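Local coordinates for uncharacterized protein (Thermus thermophilus HB8, PDB 6SCE), which acts as a DNA nuclease in Type III CRISPR defence and is switched on by cyclic oligoadenylate, a second messenger of the response, at residues Arg114-Pro119 / Glu270-Leu275; Gly175-Val180 / Arg194-Gly199; Ala233-Arg238 / Glu244-Arg249; Arg255-Phe260 / Ala568-Glu573; Asp427-Arg432 / Gly524-Leu529. All blocks are in the same frame, centred on the assembly; numbering follows the deposited sequence. Where two conformers were deposited one is given.

Contact 1. Residues Arg114-Pro119 / Glu270-Leu275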
# COMPACT_ATOMS: atom_id res chain seq x y z
N ARG A 114 7.56 12.31 6.90
CA ARG A 114 7.33 13.61 6.26
C ARG A 114 8.49 13.96 5.30
O ARG A 114 9.65 14.04 5.70
CB ARG A 114 7.14 14.69 7.34
CG ARG A 114 7.10 16.13 6.81
CD ARG A 114 5.97 16.46 5.85
NE ARG A 114 4.60 16.34 6.37
CZ ARG A 114 3.97 17.19 7.18
NH1 ARG A 114 4.59 18.26 7.69
NH2 ARG A 114 2.71 16.95 7.50
N ALA A 115 8.15 14.13 4.03
CA ALA A 115 9.12 14.43 2.99
C ALA A 115 9.92 15.67 3.31
O ALA A 115 9.36 16.64 3.84
CB ALA A 115 8.41 14.60 1.64
N LEU A 116 11.21 15.58 3.02
CA LEU A 116 12.21 16.61 3.22
C LEU A 116 12.52 16.98 4.66
O LEU A 116 13.25 17.94 4.91
CB LEU A 116 11.85 17.89 2.42
CG LEU A 116 11.86 17.76 0.91
CD1 LEU A 116 11.58 19.12 0.29
CD2 LEU A 116 13.18 17.22 0.39
N GLU A 117 12.02 16.22 5.63
CA GLU A 117 12.43 16.42 7.02
C GLU A 117 13.38 15.34 7.47
O GLU A 117 13.41 14.27 6.87
CB GLU A 117 11.23 16.43 7.92
CG GLU A 117 10.46 17.74 7.87
CD GLU A 117 9.52 17.90 9.05
OE1 GLU A 117 9.54 17.05 9.96
OE2 GLU A 117 8.74 18.87 9.03
N ALA A 118 14.15 15.58 8.52
CA ALA A 118 14.91 14.50 9.13
C ALA A 118 13.91 13.67 9.94
O ALA A 118 12.91 14.21 10.44
CB ALA A 118 16.00 15.02 10.04
N PRO A 119 14.20 12.38 10.11
CA PRO A 119 13.34 11.58 11.02
C PRO A 119 13.37 12.10 12.44
O PRO A 119 14.31 12.82 12.81
CB PRO A 119 13.98 10.19 10.98
CG PRO A 119 14.81 10.17 9.76
CD PRO A 119 15.29 11.59 9.54
N GLU A 270 9.47 23.82 -1.91
CA GLU A 270 8.25 24.55 -2.24
C GLU A 270 7.16 23.62 -2.71
O GLU A 270 5.98 23.81 -2.39
CB GLU A 270 8.51 25.59 -3.34
CG GLU A 270 9.31 26.80 -2.90
CD GLU A 270 9.51 27.83 -4.02
OE1 GLU A 270 10.39 28.70 -3.84
OE2 GLU A 270 8.82 27.75 -5.08
N GLU A 271 7.54 22.61 -3.48
CA GLU A 271 6.57 21.63 -3.96
C GLU A 271 5.97 20.83 -2.78
O GLU A 271 4.78 20.49 -2.78
CB GLU A 271 7.23 20.67 -4.96
CG GLU A 271 7.73 21.34 -6.23
CD GLU A 271 6.59 21.89 -7.06
OE1 GLU A 271 6.04 21.16 -7.88
OE2 GLU A 271 6.25 23.09 -6.90
N VAL A 272 6.80 20.52 -1.79
CA VAL A 272 6.32 19.77 -0.62
C VAL A 272 5.39 20.66 0.21
O VAL A 272 4.30 20.26 0.57
CB VAL A 272 7.48 19.27 0.24
CG1 VAL A 272 6.97 18.76 1.58
CG2 VAL A 272 8.23 18.19 -0.53
N ALA A 273 5.83 21.89 0.47
CA ALA A 273 5.01 22.88 1.16
C ALA A 273 3.64 23.07 0.52
O ALA A 273 2.65 23.19 1.26
CB ALA A 273 5.74 24.21 1.25
N SER A 274 3.56 23.10 -0.81
CA SER A 274 2.25 23.25 -1.48
C SER A 274 1.33 22.08 -1.21
O SER A 274 0.12 22.24 -1.05
CB SER A 274 2.40 23.39 -2.99
OG SER A 274 3.04 24.61 -3.31
N LEU A 275 1.90 20.89 -1.18
CA LEU A 275 1.16 19.68 -0.86
C LEU A 275 0.52 19.72 0.54
O LEU A 275 -0.58 19.23 0.73
CB LEU A 275 2.09 18.48 -1.00
CG LEU A 275 1.53 17.07 -0.87
CD1 LEU A 275 0.45 16.80 -1.92
CD2 LEU A 275 2.68 16.07 -1.01
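Val-272 meets Ala-115 and Leu-116 where the helical segment 270-275 lies against a turn in the loop 114-119. At the start of the helical segment, Glu-270 has CB directed away from the loop; its carbonyl O serves the helix itself, taking Ser-274 N at 3.0 Å. Glu-271 points its carboxylate away from the turn and is occupied by a salt bridge to Arg-266 and by the backbone N of Asp-263. At Val-272, CG1 lies anti to the backbone N (chi1 168°) and CG2 beside it, which spreads the branches over two partners. CG2 sits 3.6 Å from CD1 of Leu-116, the closest approach of the contact, and touches CB of Ala-115 at 4.2 Å. CG1 rests instead against the backbone, 3.9 Å from O of Ala-115. The loop offers Val-272 this surface because Arg-114 to Glu-117 form a type II turn, closed by Glu-117 N to Arg-114 O at 3.2 Å, with Leu-116 in the positive-phi position (phi 67°). Farther on, Ser-274 folds its OG back to O of Glu-270 at 3.2 Å, a second bond to the same carbonyl oxygen, tilted 30° from its plane. The turn joins the antiparallel strands 105-111 and 120-125 and is steadied by Tyr-189 OH at Leu-116 N; helix 268-276 lies on strand 260-262 of another sheet, with Phe-260 in contact with Glu-271 and Val-272, and Leu-268 adds to the cover of Leu-116.

Contact 2. Residues Gly175-Val180 / Arg194-Gly199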
# COMPACT_ATOMS: atom_id res chain seq x y z
N GLY A 175 23.69 0.66 -13.68
CA GLY A 175 22.74 -0.35 -14.13
C GLY A 175 21.26 0.04 -14.14
O GLY A 175 20.42 -0.80 -14.44
N ARG A 176 20.93 1.28 -13.77
CA ARG A 176 19.53 1.71 -13.69
C ARG A 176 19.40 3.06 -14.31
O ARG A 176 19.51 4.08 -13.64
CB ARG A 176 19.03 1.81 -12.25
CG ARG A 176 19.10 0.53 -11.46
CD ARG A 176 17.74 -0.09 -11.29
NE ARG A 176 17.84 -1.54 -11.24
CZ ARG A 176 16.81 -2.36 -11.38
NH1 ARG A 176 15.58 -1.87 -11.56
NH2 ARG A 176 17.01 -3.67 -11.34
N GLU A 177 19.12 3.07 -15.61
CA GLU A 177 18.95 4.29 -16.38
C GLU A 177 17.75 5.08 -15.84
O GLU A 177 16.79 4.49 -15.39
CB GLU A 177 18.71 3.87 -17.84
CG GLU A 177 18.58 4.97 -18.86
CD GLU A 177 18.23 4.42 -20.24
OE1 GLU A 177 18.14 3.18 -20.39
OE2 GLU A 177 18.04 5.24 -21.17
N GLY A 178 17.82 6.40 -15.88
CA GLY A 178 16.61 7.23 -15.72
C GLY A 178 16.35 7.81 -14.34
O GLY A 178 15.42 8.59 -14.16
N GLY A 179 17.18 7.45 -13.37
CA GLY A 179 17.02 7.96 -12.03
C GLY A 179 18.31 8.23 -11.31
O GLY A 179 19.39 7.75 -11.72
N VAL A 180 18.22 9.03 -10.27
CA VAL A 180 19.32 9.26 -9.34
C VAL A 180 18.83 8.92 -7.94
O VAL A 180 17.73 9.34 -7.59
CB VAL A 180 19.75 10.75 -9.35
CG1 VAL A 180 20.97 10.97 -8.48
CG2 VAL A 180 20.02 11.23 -10.77
N ARG A 194 16.49 12.71 -17.16
CA ARG A 194 16.55 12.31 -18.57
C ARG A 194 17.67 13.16 -19.13
O ARG A 194 17.41 14.19 -19.76
CB ARG A 194 15.22 12.61 -19.26
CG ARG A 194 14.10 11.65 -18.96
CD ARG A 194 14.50 10.21 -19.27
NE ARG A 194 13.41 9.24 -19.13
CZ ARG A 194 13.10 8.56 -18.02
NH1 ARG A 194 12.09 7.70 -18.06
NH2 ARG A 194 13.76 8.75 -16.85
N PRO A 195 18.93 12.77 -18.85
CA PRO A 195 20.08 13.60 -19.21
C PRO A 195 20.46 13.57 -20.71
O PRO A 195 21.15 14.47 -21.17
CB PRO A 195 21.20 13.04 -18.33
CG PRO A 195 20.84 11.61 -18.12
CD PRO A 195 19.34 11.51 -18.19
N HIS A 196 19.99 12.57 -21.46
CA HIS A 196 20.32 12.45 -22.89
C HIS A 196 19.61 13.55 -23.67
O HIS A 196 18.44 13.86 -23.40
CB HIS A 196 19.91 11.07 -23.44
CG HIS A 196 20.17 9.92 -22.51
ND1 HIS A 196 21.43 9.63 -22.02
CD2 HIS A 196 19.34 8.99 -21.99
CE1 HIS A 196 21.35 8.57 -21.23
NE2 HIS A 196 20.10 8.17 -21.19
N LEU A 197 20.31 14.13 -24.65
CA LEU A 197 19.80 15.29 -25.42
C LEU A 197 18.31 15.18 -25.78
O LEU A 197 17.86 14.15 -26.31
CB LEU A 197 20.64 15.50 -26.70
CG LEU A 197 20.51 16.86 -27.40
N GLY A 198 17.55 16.23 -25.45
CA GLY A 198 16.11 16.28 -25.72
C GLY A 198 15.23 15.29 -24.95
O GLY A 198 14.05 15.12 -25.28
N GLY A 199 15.78 14.64 -23.93
CA GLY A 199 14.99 13.69 -23.13
C GLY A 199 13.80 14.39 -22.49
O GLY A 199 12.70 13.85 -22.49
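Glu-177 and His-196 meet carboxylate to ring edge on the exposed side of the contact, while Arg-194 reaches the backbone of Gly-178. OE2 of Glu-177 lies 3.6 Å from NE2 of His-196 and near the plane of the imidazole. The two flat groups are nevertheless turned steeply against each other, their planes 68° apart. Glu-177 reaches this far because its chain is fully stretched, with CG anti to the backbone N (chi1 -177°). Both residues are exposed and both touch a crystal neighbour, so the lattice may have a say in their orientation. Arg-194 approaches differently: its CB starts away from segment 175-180, but a bend at chi2 (-56°) brings the guanidinium back. NH2 of Arg-194 then stands 3.2 Å from O of Gly-178, which lies in the guanidinium plane at its edge, and 3.4 Å from CA of Gly-178. A cation-pi contact with Trp-192 helps to set the guanidinium in place. The carboxylate and guanidinium do not meet, OE2 of Glu-177 being 6.4 Å from NE of Arg-194, although their opposite charges may still attract weakly. Gly-178 occupies the third position of a type II turn from Arg-176 to Gly-179. Both segments belong to the open end of the beta hairpin made by strands 179-184 and 187-192: Val-180 pairs with Tyr-191 within the strands, and the backbone bonding of Gly-178 with Val-193 carries the antiparallel pairing one step beyond them.

Contact 3. Residues Ala233-Arg238 / Glu244-Arg249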
# COMPACT_ATOMS: atom_id res chain seq x y z
N ALA A 233 9.48 21.19 -21.13
CA ALA A 233 9.85 21.47 -22.51
C ALA A 233 8.91 20.76 -23.50
O ALA A 233 8.53 21.33 -24.52
CB ALA A 233 11.29 21.09 -22.79
N HIS A 234 8.48 19.55 -23.18
CA HIS A 234 7.47 18.92 -24.01
C HIS A 234 6.14 19.68 -24.00
O HIS A 234 5.50 19.83 -25.05
CB HIS A 234 7.20 17.47 -23.61
CG HIS A 234 6.20 16.81 -24.49
ND1 HIS A 234 6.51 16.40 -25.77
CD2 HIS A 234 4.90 16.49 -24.29
CE1 HIS A 234 5.44 15.84 -26.31
NE2 HIS A 234 4.46 15.88 -25.44
N LEU A 235 5.71 20.12 -22.83
CA LEU A 235 4.46 20.89 -22.72
C LEU A 235 4.52 22.18 -23.58
O LEU A 235 3.52 22.57 -24.20
CB LEU A 235 4.20 21.29 -21.28
CG LEU A 235 3.86 20.16 -20.31
CD1 LEU A 235 3.59 20.76 -18.95
CD2 LEU A 235 2.71 19.31 -20.81
N ARG A 236 5.68 22.83 -23.59
CA ARG A 236 5.86 24.05 -24.37
C ARG A 236 5.80 23.81 -25.88
O ARG A 236 5.52 24.73 -26.63
CB ARG A 236 7.13 24.78 -23.96
CG ARG A 236 7.00 25.43 -22.60
CD ARG A 236 8.34 25.86 -22.02
NE ARG A 236 8.19 26.65 -20.79
CZ ARG A 236 9.17 26.91 -19.94
NH1 ARG A 236 10.39 26.44 -20.16
NH2 ARG A 236 8.93 27.65 -18.86
N SER A 237 6.02 22.58 -26.30
CA SER A 237 5.91 22.18 -27.69
C SER A 237 4.47 21.85 -28.13
O SER A 237 4.23 21.54 -29.31
CB SER A 237 6.81 20.96 -27.92
OG SER A 237 6.14 19.74 -27.66
N ARG A 238 3.52 21.90 -27.20
CA ARG A 238 2.15 21.56 -27.48
C ARG A 238 1.31 22.81 -27.79
O ARG A 238 1.60 23.90 -27.31
CB ARG A 238 1.50 20.86 -26.29
CG ARG A 238 2.20 19.55 -25.88
CD ARG A 238 2.19 18.51 -26.97
NE ARG A 238 3.35 18.59 -27.83
CZ ARG A 238 3.51 17.91 -28.97
NH1 ARG A 238 2.57 17.11 -29.42
NH2 ARG A 238 4.62 18.05 -29.66
N GLU A 244 -2.87 21.38 -21.93
CA GLU A 244 -3.68 21.11 -20.76
C GLU A 244 -4.03 19.62 -20.69
O GLU A 244 -4.06 19.06 -19.59
CB GLU A 244 -5.01 21.88 -20.77
CG GLU A 244 -4.92 23.40 -20.75
CD GLU A 244 -6.33 24.06 -20.88
OE1 GLU A 244 -7.33 23.38 -21.25
OE2 GLU A 244 -6.42 25.28 -20.62
N ASN A 245 -4.33 19.01 -21.83
CA ASN A 245 -4.70 17.59 -21.85
C ASN A 245 -3.51 16.71 -21.44
O ASN A 245 -3.67 15.76 -20.66
CB ASN A 245 -5.15 17.17 -23.24
CG ASN A 245 -6.48 17.80 -23.65
OD1 ASN A 245 -7.14 18.43 -22.84
ND2 ASN A 245 -6.86 17.62 -24.89
N VAL A 246 -2.34 17.02 -21.99
CA VAL A 246 -1.11 16.25 -21.73
C VAL A 246 -0.76 16.30 -20.26
O VAL A 246 -0.52 15.26 -19.63
CB VAL A 246 0.07 16.75 -22.55
CG1 VAL A 246 1.37 16.10 -22.08
CG2 VAL A 246 -0.15 16.45 -24.03
N PHE A 247 -0.78 17.51 -19.71
CA PHE A 247 -0.46 17.72 -18.32
C PHE A 247 -1.42 17.03 -17.36
O PHE A 247 -0.99 16.46 -16.32
CB PHE A 247 -0.43 19.20 -17.99
CG PHE A 247 0.12 19.48 -16.64
CD1 PHE A 247 1.39 19.04 -16.31
CD2 PHE A 247 -0.64 20.15 -15.69
CE1 PHE A 247 1.91 19.28 -15.04
CE2 PHE A 247 -0.12 20.39 -14.42
CZ PHE A 247 1.15 19.96 -14.09
N ALA A 248 -2.70 17.09 -17.68
CA ALA A 248 -3.73 16.42 -16.89
C ALA A 248 -3.51 14.90 -16.88
O ALA A 248 -3.71 14.25 -15.86
CB ALA A 248 -5.13 16.74 -17.43
N ARG A 249 -3.12 14.35 -18.02
CA ARG A 249 -2.79 12.92 -18.14
C ARG A 249 -1.63 12.54 -17.23
O ARG A 249 -1.72 11.56 -16.49
CB ARG A 249 -2.48 12.54 -19.57
CG ARG A 249 -3.70 12.44 -20.47
CD ARG A 249 -3.38 11.73 -21.76
NE ARG A 249 -2.56 12.52 -22.70
CZ ARG A 249 -3.04 13.32 -23.65
NH1 ARG A 249 -4.35 13.52 -23.79
NH2 ARG A 249 -2.20 13.96 -24.46
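Leu-235 and Val-246 make the tight part of the contact, their side chains lying alongside each other and running antiparallel, with CD2 of Leu-235 3.7 Å from CG1 of Val-246. CG of Leu-235 is anti to its own carbonyl carbon (chi1 -68°), which directs one methyl at Val-246 and the other at Phe-247. That second branch, CD1, reaches CD1 of the Phe-247 ring at 3.8 Å, so one residue touches two positions of helix 240-257. CG1 of Val-246 also meets the edge of the His-234 imidazole, 4.2 Å from CD2. Trp-250 and Tyr-230 close in around Leu-235. Toward the surface the packing slackens: Arg-238 offers only its CD, 4.3 Å from CG2 of Val-246. Its guanidinium turns back to its own segment, where NE and NH2 of Arg-238 take OG of Ser-237 side-on, in plane, both at 3.0 Å. That OG in turn donates to O of His-234 at 2.7 Å, in the carbonyl plane on a lone pair, while CE1 of His-234 lies over one guanidinium face near its rim. Between the segments the chemistry is therefore apolar; the Ser-237 and Arg-238 bonds stay within 233-238, tying down the end of helix 232-236, and His-234 is held from outside, ND1 to O of Ala-201.

Contact 4. Residues Arg255-Phe260 / Ala568-Glu573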
# COMPACT_ATOMS: atom_id res chain seq x y z
N ARG A 255 -0.63 10.42 -9.81
CA ARG A 255 -1.44 10.11 -8.65
C ARG A 255 -1.72 8.60 -8.57
O ARG A 255 -1.59 8.02 -7.50
CB ARG A 255 -2.75 10.90 -8.66
CG ARG A 255 -3.57 10.69 -7.39
CD ARG A 255 -4.85 11.51 -7.39
NE ARG A 255 -4.68 12.80 -6.74
CZ ARG A 255 -5.68 13.64 -6.45
NH1 ARG A 255 -6.94 13.33 -6.76
NH2 ARG A 255 -5.42 14.79 -5.85
N GLU A 256 -2.06 8.00 -9.70
CA GLU A 256 -2.40 6.58 -9.76
C GLU A 256 -1.27 5.66 -9.33
O GLU A 256 -1.50 4.68 -8.62
CB GLU A 256 -2.89 6.22 -11.14
CG GLU A 256 -3.25 4.75 -11.29
CD GLU A 256 -4.36 4.54 -12.27
OE1 GLU A 256 -5.48 5.01 -11.96
OE2 GLU A 256 -4.10 3.90 -13.33
N TYR A 257 -0.04 5.98 -9.71
CA TYR A 257 1.09 5.11 -9.36
C TYR A 257 1.94 5.58 -8.20
O TYR A 257 3.01 5.01 -7.92
CB TYR A 257 1.94 4.87 -10.59
CG TYR A 257 1.16 4.34 -11.76
CD1 TYR A 257 0.45 3.15 -11.68
CD2 TYR A 257 1.15 5.03 -12.96
CE1 TYR A 257 -0.27 2.67 -12.76
CE2 TYR A 257 0.45 4.56 -14.05
CZ TYR A 257 -0.26 3.38 -13.96
OH TYR A 257 -0.94 2.96 -15.09
N GLY A 258 1.49 6.63 -7.50
CA GLY A 258 2.20 7.12 -6.33
C GLY A 258 3.48 7.92 -6.60
O GLY A 258 4.40 7.96 -5.79
N VAL A 259 3.52 8.63 -7.73
CA VAL A 259 4.65 9.48 -8.06
C VAL A 259 4.42 10.90 -7.58
O VAL A 259 3.30 11.42 -7.67
CB VAL A 259 4.85 9.47 -9.59
CG1 VAL A 259 5.72 10.63 -10.06
CG2 VAL A 259 5.44 8.12 -9.98
N PHE A 260 5.47 11.52 -7.08
CA PHE A 260 5.43 12.92 -6.69
C PHE A 260 5.91 13.72 -7.91
O PHE A 260 7.10 13.88 -8.14
CB PHE A 260 6.32 13.14 -5.47
CG PHE A 260 6.33 14.53 -4.92
CD1 PHE A 260 5.17 15.28 -4.82
CD2 PHE A 260 7.51 15.08 -4.48
CE1 PHE A 260 5.21 16.55 -4.28
CE2 PHE A 260 7.56 16.33 -3.92
CZ PHE A 260 6.40 17.07 -3.83
N ALA A 568 1.53 -7.09 -18.32
CA ALA A 568 1.96 -7.45 -16.97
C ALA A 568 2.68 -6.34 -16.18
O ALA A 568 2.39 -6.14 -15.01
CB ALA A 568 2.82 -8.71 -17.00
N PRO A 569 3.62 -5.61 -16.82
CA PRO A 569 4.32 -4.56 -16.07
C PRO A 569 3.38 -3.48 -15.52
O PRO A 569 3.50 -3.11 -14.36
CB PRO A 569 5.26 -3.96 -17.12
CG PRO A 569 5.43 -5.04 -18.16
CD PRO A 569 4.11 -5.74 -18.20
N ILE A 570 2.46 -3.00 -16.35
CA ILE A 570 1.51 -1.99 -15.91
C ILE A 570 0.48 -2.59 -14.96
O ILE A 570 0.14 -2.00 -13.96
CB ILE A 570 0.84 -1.27 -17.10
CG1 ILE A 570 1.84 -0.26 -17.68
CG2 ILE A 570 -0.46 -0.56 -16.69
CD1 ILE A 570 1.25 0.66 -18.73
N MSE A 571 0.01 -3.80 -15.25
CA MSE A 571 -0.96 -4.45 -14.38
C MSE A 571 -0.42 -4.61 -12.97
O MSE A 571 -1.17 -4.40 -12.01
CB MSE A 571 -1.35 -5.80 -14.94
CG MSE A 571 -2.50 -6.41 -14.16
SE MSE A 571 -4.16 -5.60 -14.81
CE MSE A 571 -5.29 -7.13 -14.27
N ALA A 572 0.84 -5.01 -12.82
CA ALA A 572 1.42 -5.25 -11.49
C ALA A 572 1.41 -3.98 -10.64
O ALA A 572 1.16 -4.04 -9.42
CB ALA A 572 2.85 -5.81 -11.61
N GLU A 573 1.64 -2.84 -11.29
CA GLU A 573 1.67 -1.56 -10.58
C GLU A 573 0.26 -1.06 -10.30
O GLU A 573 0.02 -0.46 -9.25
CB GLU A 573 2.44 -0.50 -11.38
CG GLU A 573 3.88 -0.89 -11.71
CD GLU A 573 4.75 -1.10 -10.49
OE1 GLU A 573 4.43 -0.57 -9.41
OE2 GLU A 573 5.77 -1.81 -10.61
O HOH W 1 2.81 1.87 -8.60
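Tyr-257 and Glu-573 bring two helices together, their CA atoms 6.8 Å apart. The first helix, 240-257, is finished by a Schellman motif in which Gly-258 takes positive phi (76°), turning the chain toward strand 260-262. The other segment lies within helix 561-579 and is kinked near Pro-569, where N atoms of 569 and 570 lack bonds to the preceding turn. The Tyr-257 ring spans from its own helix to the other. Its OH lies 3.9 Å from CG2 of Ile-570, and its CD1 4.2 Å from CB of Glu-573. Ring and carboxylate stand almost perpendicular, 85° apart. CG of Glu-256 lies over the rim of one ring face, and the hydroxyl is hydrogen-bonded to NH2 of Arg-206, which fixes the far end. The Glu-573 chain bends at chi2 (-62°), placing OE1 where a water can join it to the first segment. This water donates to both sides, to O of Tyr-257 at 3.2 Å and to OE1 of Glu-573 at 3.0 Å. The Tyr-257 carbonyl is also held by Ser-213 OG, and OE1 of Glu-573 by a salt bridge to Arg-576. Ser-210 of helix 206-220 packs on all three touching side chains. Since direct contact is confined to van der Waals touches, the polar link between the two segments is this shared water, with each polar side chain secured separately by an arginine.

Contact 5. Residues Asp427-Arg432 / Gly524-Leu529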
# COMPACT_ATOMS: atom_id res chain seq x y z
N ASP A 427 -17.39 -0.67 -3.72
CA ASP A 427 -17.34 0.11 -2.48
C ASP A 427 -15.91 0.28 -2.03
O ASP A 427 -15.49 1.38 -1.70
CB ASP A 427 -18.20 -0.52 -1.37
CG ASP A 427 -19.69 -0.39 -1.65
OD1 ASP A 427 -20.06 0.31 -2.60
OD2 ASP A 427 -20.50 -0.99 -0.93
N LEU A 428 -15.14 -0.80 -2.03
CA LEU A 428 -13.74 -0.68 -1.72
C LEU A 428 -13.06 0.35 -2.64
O LEU A 428 -12.30 1.22 -2.17
CB LEU A 428 -13.03 -2.03 -1.83
CG LEU A 428 -11.53 -2.01 -1.61
CD1 LEU A 428 -11.19 -1.46 -0.22
CD2 LEU A 428 -11.02 -3.43 -1.78
N LEU A 429 -13.33 0.25 -3.94
CA LEU A 429 -12.72 1.15 -4.90
C LEU A 429 -13.10 2.63 -4.67
O LEU A 429 -12.25 3.51 -4.83
CB LEU A 429 -13.06 0.72 -6.34
CG LEU A 429 -12.25 -0.44 -6.90
CD1 LEU A 429 -12.97 -1.02 -8.12
CD2 LEU A 429 -10.84 -0.03 -7.28
N ALA A 430 -14.36 2.88 -4.30
CA ALA A 430 -14.80 4.21 -3.92
C ALA A 430 -13.97 4.73 -2.74
O ALA A 430 -13.43 5.84 -2.75
CB ALA A 430 -16.28 4.18 -3.58
N LEU A 431 -13.81 3.87 -1.73
CA LEU A 431 -13.06 4.27 -0.54
C LEU A 431 -11.65 4.64 -0.91
O LEU A 431 -11.06 5.55 -0.35
CB LEU A 431 -13.09 3.14 0.50
CG LEU A 431 -12.32 3.36 1.79
CD1 LEU A 431 -12.99 4.46 2.59
CD2 LEU A 431 -12.32 2.04 2.55
N ARG A 432 -11.11 3.92 -1.88
CA ARG A 432 -9.80 4.16 -2.39
C ARG A 432 -9.65 5.39 -3.25
O ARG A 432 -8.56 5.84 -3.45
CB ARG A 432 -9.37 2.98 -3.23
CG ARG A 432 -8.01 3.07 -3.90
CD ARG A 432 -6.89 3.23 -2.87
NE ARG A 432 -5.62 3.33 -3.56
CZ ARG A 432 -5.20 4.41 -4.22
NH1 ARG A 432 -5.93 5.54 -4.23
NH2 ARG A 432 -4.05 4.38 -4.83
N GLY A 524 -14.62 -2.68 -16.98
CA GLY A 524 -15.01 -1.29 -17.06
C GLY A 524 -13.86 -0.35 -16.78
O GLY A 524 -12.69 -0.70 -16.97
N HIS A 525 -14.21 0.84 -16.33
CA HIS A 525 -13.27 1.92 -16.20
C HIS A 525 -13.12 2.28 -14.73
O HIS A 525 -14.12 2.45 -14.04
CB HIS A 525 -13.75 3.11 -17.03
CG HIS A 525 -13.61 2.89 -18.50
ND1 HIS A 525 -14.55 2.21 -19.24
CD2 HIS A 525 -12.60 3.20 -19.36
CE1 HIS A 525 -14.14 2.13 -20.50
NE2 HIS A 525 -12.97 2.73 -20.60
N LEU A 526 -11.89 2.39 -14.28
CA LEU A 526 -11.61 2.90 -12.94
C LEU A 526 -11.40 4.40 -13.07
O LEU A 526 -10.34 4.86 -13.50
CB LEU A 526 -10.37 2.23 -12.36
CG LEU A 526 -10.39 0.70 -12.36
CD1 LEU A 526 -9.03 0.14 -11.98
CD2 LEU A 526 -11.45 0.20 -11.43
N VAL A 527 -12.42 5.16 -12.72
CA VAL A 527 -12.37 6.60 -12.89
C VAL A 527 -12.00 7.30 -11.57
O VAL A 527 -12.78 7.24 -10.61
CB VAL A 527 -13.72 7.14 -13.37
CG1 VAL A 527 -13.65 8.66 -13.55
CG2 VAL A 527 -14.12 6.44 -14.67
N PRO A 528 -10.84 7.98 -11.53
CA PRO A 528 -10.51 8.71 -10.31
C PRO A 528 -11.61 9.69 -9.95
O PRO A 528 -12.22 10.30 -10.83
CB PRO A 528 -9.20 9.45 -10.68
CG PRO A 528 -8.63 8.67 -11.81
CD PRO A 528 -9.82 8.15 -12.58
N LEU A 529 -11.90 9.82 -8.66
CA LEU A 529 -12.96 10.71 -8.23
C LEU A 529 -12.48 12.17 -8.29
O LEU A 529 -11.26 12.38 -8.24
CB LEU A 529 -13.42 10.34 -6.83
CG LEU A 529 -14.16 9.02 -6.76
CD1 LEU A 529 -14.36 8.59 -5.32
CD2 LEU A 529 -15.51 9.13 -7.46
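Leu-429 of the short helix 425-432 packs against Leu-526 of the long strand 519-528, one of the antiparallel strands in the last mixed sheet of the chain. CD1 of Leu-429 lies 3.8 Å from CD2 of Leu-526, and the two side chains cross at about a right angle. Leu-526 gets there because CG sits beside its backbone N (chi1 -54°), which swings the branched end toward the helix although CB does not point at it. Phe-554 of strand 551-558 touches both leucines, and Leu-552 adds to the cover of Leu-429. The helix runs directly into strand 434-438, the edge strand that pairs antiparallel with 519-528: Val-527 bonds through its backbone to Arg-435, and His-525 to Glu-437. On the other flank Gly-524 pairs with Val-542 of strand 541-548. The sheet, with antiparallel strands leading into parallel ones, is consistent with a restriction-endonuclease-like nuclease fold. Toward the surface Leu-529 ends the ordered part of this segment, its CD1 3.9 Å from O of Ala-430. Trp-331 of helix 326-338 and Arg-435 also touch Leu-529, whose backbone is bonded to Gly-433.

Overall arrangement
Contacts 2 and 3, both inside the chain loop closed by contact 1, lie by the sheet containing strands 179-184, 187-192, 225-229 and 260-262; contact 1 joins that sheet, through helix 268-276, to the N-terminal one. Contacts 3 and 4 share helix 240-257, their centres about 20 Å apart. Contact 4 crosses contact 1 along the chain and touches it through Phe-260. Contact 5, nested along the chain inside the loop closed by contact 4, has its centre about 15 Å from it. Contacts 1 and 5 lie nearest the bound nucleic acid, about 5 and 8 Å at the nearest atoms. Together the contacts probably help hold N-terminal sheet, middle region and C-terminal sheet as one body beside it.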